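PDB 6RQA: iminosuccinate reductase from Paracoccus denitrificans, which catalyses the NADH-dependent reduction of iminosuccinate to L-aspartate, regenerating the amino donor of the beta-hydroxyaspartate cycle used for glyoxylate assimilation. Local coordinates for residues Y142-K146 / P300-D304; M164-A168 / T192-L198. All blocks are in the same frame, centred on the assembly; numbering follows the deposited sequence.

Interaction 1 of 2, residues Y142-K146 / P300-D304; sequences YLAPK and PGRGD
At the edge of the nucleotide-binding domain, Arg302, from the loop between helix 291-295 and strand 307-311, reaches across to the carbonyl of Leu143, in the last part of helix 125-143. Arg302 NE donates to Leu143 O at 2.8 Å in a nearly straight bond (N-H...O 164°), and the oxygen lies close to the guanidinium plane. NE is tilted by 26° from the carbonyl plane. Arg302 NH2 adds a weak, more bent bond to the same Leu143 O at 3.2 Å, so one carbonyl is gripped twice. The arginine chain leaves the backbone with CG opposite the backbone N (chi1 163°), stays extended through chi2 and bends at chi3, which brings NE and NH2 round to the oxygen. Pro145 lies over one guanidinium face, its CG 3.4 Å from Arg302 NH2 and displaced toward the rim of the group. The exposed Lys146 curls back until its NZ is 3.7 Å from Arg302 CD; it meets the aliphatic part of the arginine. Leu143, which is buried, packs its CD2 3.9 Å from Gly301 CA. Gly301 has a positive phi and a backbone shape in which a CB would jam against the preceding carbonyl O. His236 of strand 235-239 touches Leu143, Pro145 and Arg302, and Arg302 NH2 also bonds to Thr235 O, tying the guanidinium to the sheet. The arrangement is a buried arginine bridging main-chain carbonyls, here joining helix 125-143 and a strand of the Rossmann-type parallel sheet to the loop that leads into another of its strands.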
ATOM      1  N   TYR A 142      25.940 -17.795   6.447  1.00 47.81           N
ATOM      2  CA  TYR A 142      26.462 -18.032   5.109  1.00 48.33           C
ATOM      3  C   TYR A 142      27.675 -17.186   4.747  1.00 51.25           C
ATOM      4  O   TYR A 142      28.292 -17.442   3.707  1.00 65.57           O
ATOM      5  CB  TYR A 142      25.360 -17.802   4.061  1.00 44.83           C
ATOM      6  CG  TYR A 142      24.289 -18.873   4.051  1.00 37.62           C
ATOM      7  CD1 TYR A 142      24.472 -20.057   3.348  1.00 37.86           C
ATOM      8  CD2 TYR A 142      23.096 -18.700   4.740  1.00 40.36           C
ATOM      9  CE1 TYR A 142      23.499 -21.042   3.335  1.00 32.50           C
ATOM     10  CE2 TYR A 142      22.116 -19.678   4.734  1.00 30.76           C
ATOM     11  CZ  TYR A 142      22.323 -20.845   4.029  1.00 42.85           C
ATOM     12  OH  TYR A 142      21.352 -21.821   4.018  1.00 43.37           O
ATOM     13  N   LEU A 143      28.045 -16.193   5.562  1.00 42.05           N
ATOM     14  CA  LEU A 143      29.150 -15.306   5.214  1.00 45.32           C
ATOM     15  C   LEU A 143      30.169 -15.080   6.325  1.00 42.58           C
ATOM     16  O   LEU A 143      31.227 -14.506   6.045  1.00 41.16           O
ATOM     17  CB  LEU A 143      28.618 -13.938   4.758  1.00 42.92           C
ATOM     18  CG  LEU A 143      27.641 -13.922   3.582  1.00 51.22           C
ATOM     19  CD1 LEU A 143      27.067 -12.529   3.386  1.00 44.43           C
ATOM     20  CD2 LEU A 143      28.319 -14.409   2.309  1.00 53.58           C
ATOM     21  N   ALA A 144      29.898 -15.502   7.556  1.00 38.38           N
ATOM     22  CA  ALA A 144      30.825 -15.239   8.646  1.00 53.92           C
ATOM     23  C   ALA A 144      32.133 -16.001   8.442  1.00 58.01           C
ATOM     24  O   ALA A 144      32.145 -17.093   7.865  1.00 46.31           O
ATOM     25  CB  ALA A 144      30.210 -15.628   9.987  1.00 57.17           C
ATOM     26  N   PRO A 145      33.252 -15.441   8.902  1.00 64.17           N
ATOM     27  CA  PRO A 145      34.527 -16.156   8.798  1.00 67.36           C
ATOM     28  C   PRO A 145      34.489 -17.470   9.564  1.00 62.53           C
ATOM     29  O   PRO A 145      33.767 -17.619  10.553  1.00 50.72           O
ATOM     30  CB  PRO A 145      35.536 -15.178   9.413  1.00 70.16           C
ATOM     31  CG  PRO A 145      34.886 -13.836   9.289  1.00 64.92           C
ATOM     32  CD  PRO A 145      33.420 -14.087   9.456  1.00 63.80           C
ATOM     33  N   LYS A 146      35.277 -18.427   9.088  1.00 70.43           N
ATOM     34  CA  LYS A 146      35.316 -19.748   9.699  1.00 72.66           C
ATOM     35  C   LYS A 146      35.823 -19.657  11.132  1.00 69.13           C
ATOM     36  O   LYS A 146      36.925 -19.158  11.383  1.00 51.85           O
ATOM     37  CB  LYS A 146      36.199 -20.681   8.871  1.00 85.78           C
ATOM     38  CG  LYS A 146      37.233 -19.970   8.003  1.00 94.21           C
ATOM     39  CD  LYS A 146      36.865 -20.038   6.522  1.00 96.93           C
ATOM     40  CE  LYS A 146      36.250 -18.737   6.023  1.00 90.70           C
ATOM     41  NZ  LYS A 146      37.231 -17.616   6.030  1.00 84.95           N
ATOM     42  N   PRO A 300      29.010 -18.697  -4.252  1.00 52.97           N
ATOM     43  CA  PRO A 300      29.868 -19.297  -3.218  1.00 58.18           C
ATOM     44  C   PRO A 300      29.938 -18.474  -1.944  1.00 62.99           C
ATOM     45  O   PRO A 300      30.156 -19.042  -0.867  1.00 63.23           O
ATOM     46  CB  PRO A 300      31.236 -19.397  -3.909  1.00 53.42           C
ATOM     47  CG  PRO A 300      31.192 -18.370  -4.993  1.00 53.30           C
ATOM     48  CD  PRO A 300      29.767 -18.332  -5.462  1.00 60.09           C
ATOM     49  N   GLY A 301      29.761 -17.157  -2.031  1.00 61.20           N
ATOM     50  CA  GLY A 301      29.706 -16.326  -0.847  1.00 60.15           C
ATOM     51  C   GLY A 301      31.003 -15.618  -0.516  1.00 60.05           C
ATOM     52  O   GLY A 301      31.517 -14.836  -1.322  1.00 50.33           O
ATOM     53  N   ARG A 302      31.537 -15.886   0.677  1.00 61.00           N
ATOM     54  CA  ARG A 302      32.744 -15.201   1.130  1.00 58.16           C
ATOM     55  C   ARG A 302      33.946 -15.559   0.263  1.00 62.84           C
ATOM     56  O   ARG A 302      34.635 -14.673  -0.256  1.00 68.98           O
ATOM     57  CB  ARG A 302      33.016 -15.537   2.596  1.00 50.91           C
ATOM     58  CG  ARG A 302      34.434 -15.230   3.050  1.00 57.72           C
ATOM     59  CD  ARG A 302      34.600 -15.457   4.544  1.00 66.05           C
ATOM     60  NE  ARG A 302      33.889 -14.452   5.328  1.00 76.55           N
ATOM     61  CZ  ARG A 302      34.413 -13.289   5.701  1.00 79.00           C
ATOM     62  NH1 ARG A 302      35.658 -12.981   5.362  1.00 67.68           N
ATOM     63  NH2 ARG A 302      33.693 -12.433   6.412  1.00 88.79           N
ATOM     64  N   GLY A 303      34.212 -16.851   0.094  1.00 49.88           N
ATOM     65  CA  GLY A 303      35.388 -17.281  -0.634  1.00 55.97           C
ATOM     66  C   GLY A 303      36.670 -16.942   0.099  1.00 69.19           C
ATOM     67  O   GLY A 303      36.880 -17.389   1.231  1.00 63.22           O
ATOM     68  N   ASP A 304      37.533 -16.148  -0.533  1.00 92.71           N
ATOM     69  CA  ASP A 304      38.785 -15.713   0.072  1.00101.83           C
ATOM     70  C   ASP A 304      38.801 -14.220   0.372  1.00 90.89           C
ATOM     71  O   ASP A 304      39.874 -13.659   0.619  1.00 94.23           O
ATOM     72  CB  ASP A 304      39.965 -16.081  -0.829  1.00113.93           C
ATOM     73  CG  ASP A 304      40.269 -17.566  -0.807  1.00120.83           C
ATOM     74  OD1 ASP A 304      40.416 -18.127   0.299  1.00121.65           O
ATOM     75  OD2 ASP A 304      40.352 -18.171  -1.897  1.00124.79           O
TER

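Interaction 2 of 2, residues M164-A168 / T192-L198; sequences MRAAA and TAAELGL
Met164 meets Thr192 and Ala193 because its chain runs out straight from the helix, with CG opposite the backbone N (chi1 -171°) and chi2 also extended; the bend comes only at the terminal methyl. The sulfur is thereby laid against helix 186-195, with Met164 SD 3.4 Å from Thr192 OG1 and 4.0 Å from Ala193 CB. The hydrogen bonding of Thr192 OG1 is directed back into its own helix, to Arg188 O and Leu189 O. Beside the methionine, Leu196 inserts its two methyls between side chains of helix 158-170. Leu196 CD1 lies 3.7 Å from Met164 CG and equally 3.7 Å from Ala168 CB. Leu196 CD2 comes to 4.1 Å from Arg165 CG, the Leu196 and Arg165 side chains crossing at about a right angle. Leu198 extends this apolar patch, its CD1 4.2 Å from Ala168 CB. Gly197, with positive phi, forms the Schellman motif that ends the helix and lets Leu198 turn back toward Ala168. At the more exposed margin, Arg165 bends at chi3 and brings its NH1 to 3.2 Å from Glu195 OE1. The guanidinium and carboxylate planes are only 27° apart, but the hydrogen bond within this salt bridge is weak (N-H...O 126°). Phe162 is a cation-pi partner of the same arginine, and Val176 of strand 175-179 touches both Met164 and Leu198. Chemically, then, the joint between the two helices is mainly apolar, built from methionine, alanine and leucine side chains; Arg165 adds its aliphatic chain against Leu196, and across the contact its charged end makes one weak, bent bond, from NH1 to Glu195.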
ATOM      1  N   MET A 164      21.415  -9.598  18.833  1.00 42.60           N
ATOM      2  CA  MET A 164      22.378 -10.415  19.566  1.00 43.77           C
ATOM      3  C   MET A 164      21.832 -11.813  19.828  1.00 41.87           C
ATOM      4  O   MET A 164      22.569 -12.803  19.720  1.00 32.21           O
ATOM      5  CB  MET A 164      22.759  -9.729  20.880  1.00 44.87           C
ATOM      6  CG  MET A 164      23.911 -10.400  21.613  1.00 56.13           C
ATOM      7  SD  MET A 164      24.341  -9.598  23.172  1.00 51.60           S
ATOM      8  CE  MET A 164      24.736  -7.949  22.608  1.00 47.92           C
ATOM      9  N   ARG A 165      20.547 -11.919  20.171  1.00 35.23           N
ATOM     10  CA  ARG A 165      19.961 -13.232  20.424  1.00 34.03           C
ATOM     11  C   ARG A 165      19.929 -14.080  19.159  1.00 52.54           C
ATOM     12  O   ARG A 165      20.230 -15.279  19.203  1.00 60.43           O
ATOM     13  CB  ARG A 165      18.554 -13.081  21.006  1.00 36.72           C
ATOM     14  CG  ARG A 165      18.530 -12.723  22.483  1.00 51.30           C
ATOM     15  CD  ARG A 165      17.128 -12.845  23.062  1.00 54.93           C
ATOM     16  NE  ARG A 165      16.275 -11.717  22.698  1.00 62.74           N
ATOM     17  CZ  ARG A 165      16.079 -10.652  23.469  1.00 66.00           C
ATOM     18  NH1 ARG A 165      16.674 -10.569  24.651  1.00 63.89           N
ATOM     19  NH2 ARG A 165      15.286  -9.672  23.059  1.00 72.59           N
ATOM     20  N   ALA A 166      19.573 -13.479  18.022  1.00 48.39           N
ATOM     21  CA  ALA A 166      19.521 -14.240  16.778  1.00 38.85           C
ATOM     22  C   ALA A 166      20.913 -14.645  16.310  1.00 41.26           C
ATOM     23  O   ALA A 166      21.080 -15.720  15.722  1.00 34.49           O
ATOM     24  CB  ALA A 166      18.807 -13.431  15.696  1.00 26.52           C
ATOM     25  N   ALA A 167      21.920 -13.807  16.566  1.00 34.36           N
ATOM     26  CA  ALA A 167      23.279 -14.142  16.155  1.00 35.02           C
ATOM     27  C   ALA A 167      23.852 -15.263  17.012  1.00 42.46           C
ATOM     28  O   ALA A 167      24.520 -16.167  16.494  1.00 37.98           O
ATOM     29  CB  ALA A 167      24.169 -12.902  16.225  1.00 34.95           C
ATOM     30  N   ALA A 168      23.602 -15.223  18.321  1.00 46.31           N
ATOM     31  CA  ALA A 168      24.081 -16.279  19.205  1.00 45.24           C
ATOM     32  C   ALA A 168      23.350 -17.595  18.982  1.00 44.83           C
ATOM     33  O   ALA A 168      23.868 -18.649  19.366  1.00 52.13           O
ATOM     34  CB  ALA A 168      23.940 -15.848  20.664  1.00 42.99           C
ATOM     35  N   THR A 192      21.579  -8.607  27.800  1.00 39.32           N
ATOM     36  CA  THR A 192      21.259  -9.707  26.896  1.00 46.00           C
ATOM     37  C   THR A 192      22.441 -10.652  26.720  1.00 35.36           C
ATOM     38  O   THR A 192      22.245 -11.857  26.532  1.00 34.96           O
ATOM     39  CB  THR A 192      20.799  -9.162  25.544  1.00 45.75           C
ATOM     40  OG1 THR A 192      21.819  -8.324  24.988  1.00 55.75           O
ATOM     41  CG2 THR A 192      19.526  -8.353  25.713  1.00 43.39           C
ATOM     42  N   ALA A 193      23.669 -10.130  26.780  1.00 30.50           N
ATOM     43  CA  ALA A 193      24.836 -11.004  26.772  1.00 35.78           C
ATOM     44  C   ALA A 193      24.849 -11.920  27.989  1.00 45.60           C
ATOM     45  O   ALA A 193      25.346 -13.050  27.911  1.00 47.29           O
ATOM     46  CB  ALA A 193      26.120 -10.176  26.713  1.00 31.52           C
ATOM     47  N   ALA A 194      24.307 -11.456  29.118  1.00 42.30           N
ATOM     48  CA  ALA A 194      24.187 -12.319  30.288  1.00 37.62           C
ATOM     49  C   ALA A 194      23.117 -13.384  30.093  1.00 38.33           C
ATOM     50  O   ALA A 194      23.268 -14.508  30.584  1.00 38.54           O
ATOM     51  CB  ALA A 194      23.885 -11.484  31.531  1.00 43.10           C
ATOM     52  N   GLU A 195      22.032 -13.051  29.385  1.00 50.76           N
ATOM     53  CA  GLU A 195      21.006 -14.048  29.094  1.00 54.61           C
ATOM     54  C   GLU A 195      21.543 -15.155  28.198  1.00 50.97           C
ATOM     55  O   GLU A 195      21.098 -16.305  28.295  1.00 49.12           O
ATOM     56  CB  GLU A 195      19.793 -13.385  28.439  1.00 50.70           C
ATOM     57  CG  GLU A 195      19.108 -12.331  29.293  1.00 69.66           C
ATOM     58  CD  GLU A 195      17.923 -11.697  28.589  1.00 88.53           C
ATOM     59  OE1 GLU A 195      17.761 -11.922  27.371  1.00 93.44           O
ATOM     60  OE2 GLU A 195      17.152 -10.975  29.255  1.00 95.87           O
ATOM     61  N   LEU A 196      22.494 -14.831  27.327  1.00 35.14           N
ATOM     62  CA  LEU A 196      23.089 -15.794  26.414  1.00 29.84           C
ATOM     63  C   LEU A 196      24.315 -16.485  26.997  1.00 37.70           C
ATOM     64  O   LEU A 196      24.948 -17.282  26.299  1.00 42.72           O
ATOM     65  CB  LEU A 196      23.465 -15.102  25.100  1.00 34.43           C
ATOM     66  CG  LEU A 196      22.329 -14.360  24.392  1.00 32.37           C
ATOM     67  CD1 LEU A 196      22.873 -13.505  23.262  1.00 29.66           C
ATOM     68  CD2 LEU A 196      21.291 -15.342  23.875  1.00 34.06           C
ATOM     69  N   GLY A 197      24.662 -16.201  28.252  1.00 39.93           N
ATOM     70  CA  GLY A 197      25.831 -16.812  28.859  1.00 31.66           C
ATOM     71  C   GLY A 197      27.137 -16.395  28.226  1.00 36.80           C
ATOM     72  O   GLY A 197      28.097 -17.174  28.225  1.00 44.01           O
ATOM     73  N   LEU A 198      27.202 -15.179  27.686  1.00 41.89           N
ATOM     74  CA  LEU A 198      28.371 -14.687  26.984  1.00 44.64           C
ATOM     75  C   LEU A 198      28.937 -13.472  27.707  1.00 48.41           C
ATOM     76  O   LEU A 198      28.176 -12.570  28.083  1.00 49.90           O
ATOM     77  CB  LEU A 198      28.018 -14.313  25.535  1.00 32.01           C
ATOM     78  CG  LEU A 198      27.594 -15.458  24.616  1.00 31.83           C
ATOM     79  CD1 LEU A 198      27.138 -14.919  23.268  1.00 31.18           C
ATOM     80  CD2 LEU A 198      28.735 -16.442  24.441  1.00 32.32           C
TER

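Both contacts belong to the NAD-binding domain and its parallel sheet, with their centres 23 Å apart and nearest atoms about 9 Å apart, without touching. Along the chain the order is 142-146, 164-168, 192-198, 300-304, so interaction 2 falls wholly between the two halves of interaction 1. Helix 125-143 connects them: its last part enters interaction 1, while its Ala133, Ala137 and Ile140 pack on Ala166 and Ala167 of helix 158-170. Interaction 2 joins neighbouring helices of the beta-alpha-beta succession beginning at strand 150-154; interaction 1 brings in the late chain before strand 307-311. One contact thus spans 24 residues and the other 154, both within the cofactor-binding domain.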